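Local coordinates for hemerythrin-like domain-containing protein (Streptococcus mutans, PDB 2QKP) that is of unknown function but, through this C-terminal PAS domain of a longer protein, probably takes part in sensing or signalling, at residues 14-17 / 18-22; 68-72 / 73-77; 131-134 / 135-138. All blocks are in the same frame, centred on the assembly; numbering follows the deposited sequence.

Interaction 1: 14-17 / 18-22; sequences GYLS and VEQAN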
ATOM      1  N   GLY A  14      -9.532  10.873   5.540  1.00 22.60           N
ATOM      2  CA  GLY A  14      -9.163  12.299   5.674  1.00 21.19           C
ATOM      3  C   GLY A  14      -8.879  13.001   4.353  1.00 19.80           C
ATOM      4  O   GLY A  14      -9.750  13.026   3.456  1.00 18.29           O
ATOM      5  N   TYR A  15      -7.644  13.507   4.223  1.00 19.47           N
ATOM      6  CA  TYR A  15      -7.228  14.337   3.096  1.00 20.16           C
ATOM      7  C   TYR A  15      -5.819  14.080   2.625  1.00 18.45           C
ATOM      8  O   TYR A  15      -4.923  13.897   3.431  1.00 17.24           O
ATOM      9  CB  TYR A  15      -7.327  15.818   3.482  1.00 23.25           C
ATOM     10  CG  TYR A  15      -8.747  16.235   3.688  1.00 27.92           C
ATOM     11  CD1 TYR A  15      -9.347  16.144   4.942  1.00 31.78           C
ATOM     12  CD2 TYR A  15      -9.498  16.703   2.620  1.00 30.22           C
ATOM     13  CE1 TYR A  15     -10.682  16.513   5.117  1.00 33.91           C
ATOM     14  CE2 TYR A  15     -10.816  17.072   2.785  1.00 34.24           C
ATOM     15  CZ  TYR A  15     -11.398  16.966   4.026  1.00 31.55           C
ATOM     16  OH  TYR A  15     -12.708  17.337   4.169  1.00 34.63           O
ATOM     17  N   LEU A  16      -5.627  14.115   1.306  1.00 16.36           N
ATOM     18  CA  LEU A  16      -4.285  14.084   0.703  1.00 15.63           C
ATOM     19  C   LEU A  16      -4.355  14.934  -0.549  1.00 14.93           C
ATOM     20  O   LEU A  16      -5.423  15.060  -1.146  1.00 15.41           O
ATOM     21  CB  LEU A  16      -3.894  12.676   0.248  1.00 15.79           C
ATOM     22  CG  LEU A  16      -3.729  11.610   1.341  1.00 15.22           C
ATOM     23  CD1 LEU A  16      -3.580  10.248   0.690  1.00 14.81           C
ATOM     24  CD2 LEU A  16      -2.524  11.896   2.221  1.00 14.66           C
ATOM     25  N   SER A  17      -3.210  15.454  -0.976  1.00 14.67           N
ATOM     26  CA  SER A  17      -3.117  15.970  -2.353  1.00 15.27           C
ATOM     27  C   SER A  17      -2.743  14.776  -3.234  1.00 15.06           C
ATOM     28  O   SER A  17      -2.309  13.764  -2.733  1.00 14.70           O
ATOM     29  CB  SER A  17      -2.016  17.038  -2.423  1.00 15.20           C
ATOM     30  OG  SER A  17      -0.757  16.464  -2.135  1.00 15.83           O
ATOM     31  N   VAL A  18      -2.906  14.900  -4.548  1.00 14.76           N
ATOM     32  CA  VAL A  18      -2.411  13.928  -5.497  1.00 15.06           C
ATOM     33  C   VAL A  18      -0.897  13.699  -5.306  1.00 15.77           C
ATOM     34  O   VAL A  18      -0.443  12.547  -5.279  1.00 15.24           O
ATOM     35  CB  VAL A  18      -2.688  14.395  -6.971  1.00 14.89           C
ATOM     36  CG1 VAL A  18      -1.808  13.606  -7.961  1.00 13.54           C
ATOM     37  CG2 VAL A  18      -4.154  14.219  -7.312  1.00 16.59           C
ATOM     38  N   GLU A  19      -0.131  14.778  -5.082  1.00 15.90           N
ATOM     39  CA  GLU A  19       1.319  14.641  -4.867  1.00 18.31           C
ATOM     40  C   GLU A  19       1.574  13.729  -3.651  1.00 17.41           C
ATOM     41  O   GLU A  19       2.406  12.831  -3.695  1.00 16.77           O
ATOM     42  CB  GLU A  19       1.953  16.036  -4.647  1.00 18.02           C
ATOM     43  CG  GLU A  19       3.428  16.039  -4.155  1.00 21.71           C
ATOM     44  CD  GLU A  19       3.834  17.334  -3.369  1.00 25.63           C
ATOM     45  OE1 GLU A  19       2.964  18.172  -2.975  1.00 32.03           O
ATOM     46  OE2 GLU A  19       5.052  17.517  -3.118  1.00 31.16           O
ATOM     47  N   GLN A  20       0.811  13.939  -2.586  1.00 16.70           N
ATOM     48  CA  GLN A  20       0.998  13.132  -1.363  1.00 16.76           C
ATOM     49  C   GLN A  20       0.531  11.675  -1.537  1.00 16.39           C
ATOM     50  O   GLN A  20       1.194  10.760  -1.029  1.00 16.32           O
ATOM     51  CB  GLN A  20       0.289  13.744  -0.180  1.00 18.56           C
ATOM     52  CG  GLN A  20       1.020  15.004   0.362  1.00 18.59           C
ATOM     53  CD  GLN A  20       0.161  15.745   1.333  1.00 19.41           C
ATOM     54  OE1 GLN A  20      -1.072  15.754   1.215  1.00 16.59           O
ATOM     55  NE2 GLN A  20       0.806  16.383   2.334  1.00 21.64           N
ATOM     56  N   ALA A  21      -0.581  11.486  -2.239  1.00 14.40           N
ATOM     57  CA  ALA A  21      -1.083  10.109  -2.481  1.00 14.93           C
ATOM     58  C   ALA A  21      -0.034   9.380  -3.318  1.00 15.16           C
ATOM     59  O   ALA A  21       0.281   8.224  -3.054  1.00 15.55           O
ATOM     60  CB  ALA A  21      -2.435  10.101  -3.159  1.00 16.27           C
ATOM     61  N   ASN A  22       0.502  10.053  -4.331  1.00 14.48           N
ATOM     62  CA  ASN A  22       1.576   9.472  -5.142  1.00 15.00           C
ATOM     63  C   ASN A  22       2.813   9.137  -4.307  1.00 15.70           C
ATOM     64  O   ASN A  22       3.368   8.041  -4.441  1.00 15.63           O
ATOM     65  CB  ASN A  22       1.951  10.415  -6.324  1.00 14.84           C
ATOM     66  CG  ASN A  22       2.944   9.762  -7.278  1.00 16.55           C
ATOM     67  OD1 ASN A  22       2.678   8.687  -7.779  1.00 16.26           O
ATOM     68  ND2 ASN A  22       4.109  10.402  -7.501  1.00 18.99           N
TER
HETATM   69  O   HOH W   1       0.483  18.740  -1.182  1.00 19.23           O
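L16, in the short strand 14-16, lays its isobutyl group against the first turn of helix 18-27. Its CD1 reaches A21 CB at 4.0 Å, its CD2 comes to 4.1 Å from Q20 CB, and both L16 and A21 lean on F11 of the hairpin partner 9-11. S17 then takes the N-cap position and pairs reciprocally with Q20 in a capping box. A chi1 of 64°, with OG between the backbone N and the carbonyl carbon, puts the hydroxyl where it accepts Q20 N at 3.0 Å. In return, the Q20 side chain, extended beyond CG, brings its amide alongside S17, where OE1 accepts S17 N at 3.1 Å, nearly straight at 167°. S17 O starts the regular helical bonding by accepting A21 N at 2.9 Å. S17 OG also donates to a water at 2.8 Å, and that water in turn donates a hydrogen bond to E19 OE1. Q20 OE1 additionally accepts from Q8 NE2 and from Q42 NE2 of the second subunit. Three donors thus converge on one amide oxygen, fixing the rotation of the Q20 amide and tying the start of this helix to both its own N-terminal arm and the dimer partner.

Interaction 2: 68-72 / 73-77; sequences LCHPP and KVLDK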
ATOM      1  N   LEU A  68      -0.891  -8.059 -23.822  1.00 38.90           N
ATOM      2  CA  LEU A  68       0.397  -7.733 -24.433  1.00 39.57           C
ATOM      3  C   LEU A  68       1.521  -7.593 -23.397  1.00 39.93           C
ATOM      4  O   LEU A  68       2.679  -7.347 -23.752  1.00 40.56           O
ATOM      5  CB  LEU A  68       0.281  -6.443 -25.250  1.00 39.81           C
ATOM      6  CG  LEU A  68      -0.368  -6.560 -26.634  1.00 40.53           C
ATOM      7  CD1 LEU A  68      -0.849  -5.205 -27.119  1.00 40.49           C
ATOM      8  CD2 LEU A  68       0.591  -7.194 -27.655  1.00 43.65           C
ATOM      9  N   CYS A  69       1.175  -7.756 -22.122  1.00 39.40           N
ATOM     10  CA  CYS A  69       2.098  -7.475 -21.027  1.00 39.41           C
ATOM     11  C   CYS A  69       2.737  -8.706 -20.416  1.00 39.59           C
ATOM     12  O   CYS A  69       3.537  -8.586 -19.482  1.00 39.76           O
ATOM     13  CB  CYS A  69       1.382  -6.684 -19.934  1.00 39.27           C
ATOM     14  SG  CYS A  69       0.823  -5.098 -20.529  1.00 38.43           S
ATOM     15  N   HIS A  70       2.374  -9.881 -20.934  1.00 39.73           N
ATOM     16  CA  HIS A  70       2.899 -11.158 -20.441  1.00 40.28           C
ATOM     17  C   HIS A  70       3.152 -12.110 -21.612  1.00 40.52           C
ATOM     18  O   HIS A  70       2.416 -12.076 -22.602  1.00 40.20           O
ATOM     19  CB  HIS A  70       1.895 -11.836 -19.501  1.00 39.96           C
ATOM     20  CG  HIS A  70       1.412 -10.966 -18.384  1.00 40.67           C
ATOM     21  ND1 HIS A  70       2.111 -10.813 -17.206  1.00 41.38           N
ATOM     22  CD2 HIS A  70       0.288 -10.222 -18.255  1.00 39.04           C
ATOM     23  CE1 HIS A  70       1.446  -9.996 -16.407  1.00 40.82           C
ATOM     24  NE2 HIS A  70       0.336  -9.625 -17.019  1.00 40.56           N
ATOM     25  N   PRO A  71       4.176 -12.977 -21.495  1.00 41.17           N
ATOM     26  CA  PRO A  71       4.363 -14.044 -22.483  1.00 41.56           C
ATOM     27  C   PRO A  71       3.162 -14.993 -22.451  1.00 41.91           C
ATOM     28  O   PRO A  71       2.491 -15.073 -21.419  1.00 41.68           O
ATOM     29  CB  PRO A  71       5.619 -14.771 -21.982  1.00 41.61           C
ATOM     30  CG  PRO A  71       5.748 -14.393 -20.551  1.00 41.54           C
ATOM     31  CD  PRO A  71       5.212 -13.008 -20.445  1.00 41.54           C
ATOM     32  N   PRO A  72       2.889 -15.704 -23.565  1.00 42.25           N
ATOM     33  CA  PRO A  72       1.731 -16.605 -23.688  1.00 42.52           C
ATOM     34  C   PRO A  72       1.454 -17.511 -22.474  1.00 42.81           C
ATOM     35  O   PRO A  72       0.301 -17.621 -22.047  1.00 43.15           O
ATOM     36  CB  PRO A  72       2.086 -17.449 -24.914  1.00 42.71           C
ATOM     37  CG  PRO A  72       2.874 -16.520 -25.768  1.00 42.38           C
ATOM     38  CD  PRO A  72       3.685 -15.677 -24.812  1.00 42.39           C
ATOM     39  N   LYS A  73       2.492 -18.141 -21.921  1.00 42.71           N
ATOM     40  CA  LYS A  73       2.308 -19.144 -20.860  1.00 42.75           C
ATOM     41  C   LYS A  73       1.928 -18.522 -19.502  1.00 42.07           C
ATOM     42  O   LYS A  73       1.087 -19.062 -18.762  1.00 42.59           O
ATOM     43  CB  LYS A  73       3.533 -20.074 -20.758  1.00 43.05           C
ATOM     44  CG  LYS A  73       4.765 -19.550 -19.992  1.00 44.45           C
ATOM     45  CD  LYS A  73       5.437 -18.289 -20.586  1.00 46.10           C
ATOM     46  CE  LYS A  73       6.171 -18.542 -21.900  1.00 46.89           C
ATOM     47  NZ  LYS A  73       5.386 -18.096 -23.085  1.00 47.02           N
ATOM     48  N   VAL A  74       2.543 -17.385 -19.190  1.00 40.82           N
ATOM     49  CA  VAL A  74       2.141 -16.572 -18.042  1.00 39.51           C
ATOM     50  C   VAL A  74       0.716 -16.032 -18.249  1.00 38.54           C
ATOM     51  O   VAL A  74      -0.108 -16.080 -17.338  1.00 37.92           O
ATOM     52  CB  VAL A  74       3.135 -15.407 -17.796  1.00 39.70           C
ATOM     53  CG1 VAL A  74       2.764 -14.624 -16.529  1.00 39.72           C
ATOM     54  CG2 VAL A  74       4.569 -15.942 -17.682  1.00 39.39           C
ATOM     55  N   LEU A  75       0.427 -15.538 -19.454  1.00 37.44           N
ATOM     56  CA  LEU A  75      -0.875 -14.915 -19.751  1.00 36.79           C
ATOM     57  C   LEU A  75      -2.107 -15.802 -19.508  1.00 36.44           C
ATOM     58  O   LEU A  75      -3.116 -15.324 -18.987  1.00 35.46           O
ATOM     59  CB  LEU A  75      -0.900 -14.339 -21.172  1.00 36.86           C
ATOM     60  CG  LEU A  75      -2.135 -13.538 -21.614  1.00 36.77           C
ATOM     61  CD1 LEU A  75      -2.337 -12.252 -20.787  1.00 35.09           C
ATOM     62  CD2 LEU A  75      -2.024 -13.202 -23.093  1.00 36.95           C
ATOM     63  N   ASP A  76      -2.037 -17.080 -19.881  1.00 36.49           N
ATOM     64  CA  ASP A  76      -3.186 -17.990 -19.677  1.00 36.30           C
ATOM     65  C   ASP A  76      -3.594 -18.091 -18.197  1.00 35.02           C
ATOM     66  O   ASP A  76      -4.788 -18.106 -17.869  1.00 34.90           O
ATOM     67  CB  ASP A  76      -2.895 -19.389 -20.222  1.00 37.21           C
ATOM     68  CG  ASP A  76      -2.759 -19.411 -21.736  1.00 39.51           C
ATOM     69  OD1 ASP A  76      -3.795 -19.376 -22.432  1.00 42.54           O
ATOM     70  OD2 ASP A  76      -1.613 -19.479 -22.226  1.00 41.77           O
ATOM     71  N   LYS A  77      -2.595 -18.149 -17.322  1.00 33.58           N
ATOM     72  CA  LYS A  77      -2.827 -18.178 -15.881  1.00 32.76           C
ATOM     73  C   LYS A  77      -3.362 -16.831 -15.380  1.00 30.98           C
ATOM     74  O   LYS A  77      -4.298 -16.786 -14.573  1.00 30.35           O
ATOM     75  CB  LYS A  77      -1.550 -18.559 -15.126  1.00 32.99           C
ATOM     76  CG  LYS A  77      -1.028 -19.977 -15.422  1.00 34.84           C
ATOM     77  CD  LYS A  77       0.395 -20.164 -14.904  1.00 34.96           C
ATOM     78  CE  LYS A  77       1.019 -21.457 -15.457  1.00 37.71           C
ATOM     79  NZ  LYS A  77       2.470 -21.597 -15.142  1.00 39.76           N
TER
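H70 and P71 lead into the N-terminus of helix 72-86, the helix that precedes strand 92-99 in this PAS fold, and they pack on V74 and L75 in its first turn. P71 is the N-cap residue and P72 opens the helix; two consecutive prolines suit this place, since N-H groups at the N-cap and in the first turn have no i-4 carbonyl in the helix to bond, and the lack of one costs nothing there. The polar links are backbone ones. P71 O accepts L75 N at 2.9 Å, with the donor nearly along the C=O axis, and P72 O accepts D76 N in a longer bond of 3.2 Å.

The apolar contacts involve H70, P71, V74 and L75. P71 CG presses on V74 CG2 at 3.5 Å, tighter than usual for two carbons, with CG2 beside the V74 backbone N. The H70 side chain crosses those of V74 and L75 at about a right angle: its ND1 is 3.9 Å from V74 CG1, while its CD2 approaches L75 CD1. Beyond the turn, H70 also touches R57 and L75 touches E67, both in loops.

The last kind is a lysine folded over prolines. K73 starts with CG between N and the carbonyl carbon (chi1 80°) and bends again at its next three torsions, which returns the chain across both rings. Its CD lies 3.8 Å from P71 CB, and the ammonium nitrogen NZ ends 3.4 Å from P72 CD.

Interaction 3: 131-134 / 135-138; sequences KPFF and ELDS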
ATOM      1  N   LYS A 131      10.551 -12.486   3.312  1.00 21.41           N
ATOM      2  CA  LYS A 131      11.716 -13.129   3.943  1.00 23.73           C
ATOM      3  C   LYS A 131      12.113 -12.487   5.283  1.00 24.51           C
ATOM      4  O   LYS A 131      12.393 -13.227   6.241  1.00 24.65           O
ATOM      5  CB  LYS A 131      12.922 -13.193   2.990  1.00 23.88           C
ATOM      6  CG  LYS A 131      14.141 -13.962   3.593  1.00 26.13           C
ATOM      7  CD  LYS A 131      15.251 -14.115   2.591  1.00 27.25           C
ATOM      8  CE  LYS A 131      16.017 -15.410   2.850  1.00 32.52           C
ATOM      9  NZ  LYS A 131      15.266 -16.610   2.329  1.00 37.90           N
ATOM     10  N   PRO A 132      12.139 -11.131   5.369  1.00 25.32           N
ATOM     11  CA  PRO A 132      12.469 -10.461   6.639  1.00 25.85           C
ATOM     12  C   PRO A 132      11.610 -10.878   7.824  1.00 26.64           C
ATOM     13  O   PRO A 132      12.107 -10.865   8.956  1.00 26.87           O
ATOM     14  CB  PRO A 132      12.253  -8.976   6.309  1.00 26.58           C
ATOM     15  CG  PRO A 132      12.574  -8.895   4.854  1.00 26.50           C
ATOM     16  CD  PRO A 132      11.916 -10.130   4.305  1.00 25.23           C
ATOM     17  N   PHE A 133      10.360 -11.274   7.577  1.00 26.79           N
ATOM     18  CA  PHE A 133       9.433 -11.626   8.659  1.00 27.61           C
ATOM     19  C   PHE A 133       9.735 -12.985   9.276  1.00 29.78           C
ATOM     20  O   PHE A 133       9.318 -13.255  10.406  1.00 30.20           O
ATOM     21  CB  PHE A 133       7.979 -11.619   8.187  1.00 26.68           C
ATOM     22  CG  PHE A 133       7.525 -10.294   7.634  1.00 24.95           C
ATOM     23  CD1 PHE A 133       7.834  -9.110   8.293  1.00 22.71           C
ATOM     24  CD2 PHE A 133       6.783 -10.228   6.473  1.00 22.79           C
ATOM     25  CE1 PHE A 133       7.433  -7.894   7.789  1.00 23.73           C
ATOM     26  CE2 PHE A 133       6.364  -8.999   5.984  1.00 22.17           C
ATOM     27  CZ  PHE A 133       6.695  -7.841   6.646  1.00 23.36           C
ATOM     28  N   PHE A 134      10.437 -13.838   8.532  1.00 31.87           N
ATOM     29  CA  PHE A 134      10.767 -15.194   9.013  1.00 35.17           C
ATOM     30  C   PHE A 134      11.713 -15.180  10.237  1.00 37.53           C
ATOM     31  O   PHE A 134      11.817 -16.175  10.959  1.00 38.81           O
ATOM     32  CB  PHE A 134      11.344 -16.068   7.879  1.00 34.18           C
ATOM     33  CG  PHE A 134      10.397 -16.292   6.705  1.00 34.28           C
ATOM     34  CD1 PHE A 134      10.907 -16.565   5.430  1.00 33.56           C
ATOM     35  CD2 PHE A 134       9.014 -16.239   6.867  1.00 33.58           C
ATOM     36  CE1 PHE A 134      10.043 -16.788   4.332  1.00 34.52           C
ATOM     37  CE2 PHE A 134       8.145 -16.454   5.788  1.00 32.98           C
ATOM     38  CZ  PHE A 134       8.660 -16.736   4.518  1.00 33.67           C
ATOM     39  N   GLU A 135      12.377 -14.047  10.461  1.00 40.04           N
ATOM     40  CA  GLU A 135      13.289 -13.849  11.601  1.00 42.64           C
ATOM     41  C   GLU A 135      12.519 -13.636  12.905  1.00 43.91           C
ATOM     42  O   GLU A 135      13.000 -13.983  14.001  1.00 43.89           O
ATOM     43  CB  GLU A 135      14.198 -12.651  11.331  1.00 42.88           C
ATOM     44  CG  GLU A 135      15.304 -12.888  10.272  1.00 45.31           C
ATOM     45  CD  GLU A 135      14.948 -13.944   9.217  1.00 48.20           C
ATOM     46  OE1 GLU A 135      13.963 -13.749   8.470  1.00 48.22           O
ATOM     47  OE2 GLU A 135      15.659 -14.976   9.140  1.00 50.04           O
ATOM     48  N   LEU A 136      11.313 -13.087  12.769  1.00 45.10           N
ATOM     49  CA  LEU A 136      10.497 -12.676  13.905  1.00 46.78           C
ATOM     50  C   LEU A 136       9.741 -13.854  14.491  1.00 47.92           C
ATOM     51  O   LEU A 136       8.993 -13.706  15.459  1.00 48.25           O
ATOM     52  CB  LEU A 136       9.526 -11.566  13.488  1.00 46.61           C
ATOM     53  CG  LEU A 136      10.129 -10.457  12.625  1.00 46.53           C
ATOM     54  CD1 LEU A 136       9.057  -9.488  12.183  1.00 46.98           C
ATOM     55  CD2 LEU A 136      11.235  -9.733  13.359  1.00 48.36           C
ATOM     56  N   ASP A 137       9.947 -15.024  13.897  1.00 49.69           N
ATOM     57  CA  ASP A 137       9.429 -16.274  14.432  1.00 51.58           C
ATOM     58  C   ASP A 137       9.733 -16.413  15.936  1.00 52.50           C
ATOM     59  O   ASP A 137       8.859 -16.790  16.723  1.00 52.69           O
ATOM     60  CB  ASP A 137      10.031 -17.450  13.656  1.00 51.85           C
ATOM     61  CG  ASP A 137       9.430 -18.782  14.051  1.00 52.81           C
ATOM     62  OD1 ASP A 137       8.461 -18.786  14.843  1.00 53.77           O
ATOM     63  OD2 ASP A 137       9.926 -19.826  13.569  1.00 54.19           O
ATOM     64  N   SER A 138      10.963 -16.077  16.321  1.00 53.53           N
ATOM     65  CA  SER A 138      11.438 -16.238  17.696  1.00 54.23           C
ATOM     66  C   SER A 138      10.704 -15.378  18.738  1.00 54.57           C
ATOM     67  O   SER A 138      10.563 -15.789  19.888  1.00 54.82           O
ATOM     68  CB  SER A 138      12.956 -16.005  17.765  1.00 54.52           C
ATOM     69  OG  SER A 138      13.368 -14.961  16.890  1.00 54.93           O
TER
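L136 and F133 meet across one turn of the tail that follows 120-129, the last strand of the PAS sheet; residues 131-134 have helical backbone angles, but the tail is held by i to i+3 bonds instead of a regular alpha-helical ladder. The L136 side chain begins at this turn: CB sits 3.5 Å from F133 O, and CG stays close to the same oxygen at 3.7 Å while also nearing P132 O. With CG beside the backbone N (chi1 -44°), the branch runs back along the coil, and its tip CD1 reaches the edge of the F133 ring, near the ring plane, 4.1 Å from CD1 of F133. The second subunit completes this apolar patch: W96 of that chain packs on L136, and Y107 of that chain meets the F133 ring edge-to-face. F134 sets its ring edge-to-face with F105 of its own chain.

The backbone bond of this turn runs from L136 N to F133 O at 3.1 Å, the donor 60° out of the carbonyl plane. Further along, S138 OG donates to E135 O at 3.1 Å, the hydroxyl standing almost straight ahead of the carbonyl.

Overall arrangement
The three contacts follow one another along the chain without touching. Interaction 1 joins the N-terminal hairpin strand 14-16 to helix 18-27, interaction 2 starts helix 72-86, and interaction 3 coils the tail after strand 120-129. Their centres are widely spread: about 34 Å between interactions 1 and 2, 32 Å between 1 and 3, and 33 Å between 2 and 3. Interactions 1 and 2 lie on opposite sides of the chain's centre. The five-stranded antiparallel PAS sheet, order 2-1-5-4-3, includes strand 120-129, from which interaction 3 follows. Interactions 1 and 3, towards the two chain ends, both touch the second subunit, whereas interaction 2 does not, so the terminal extensions contribute to the dimer.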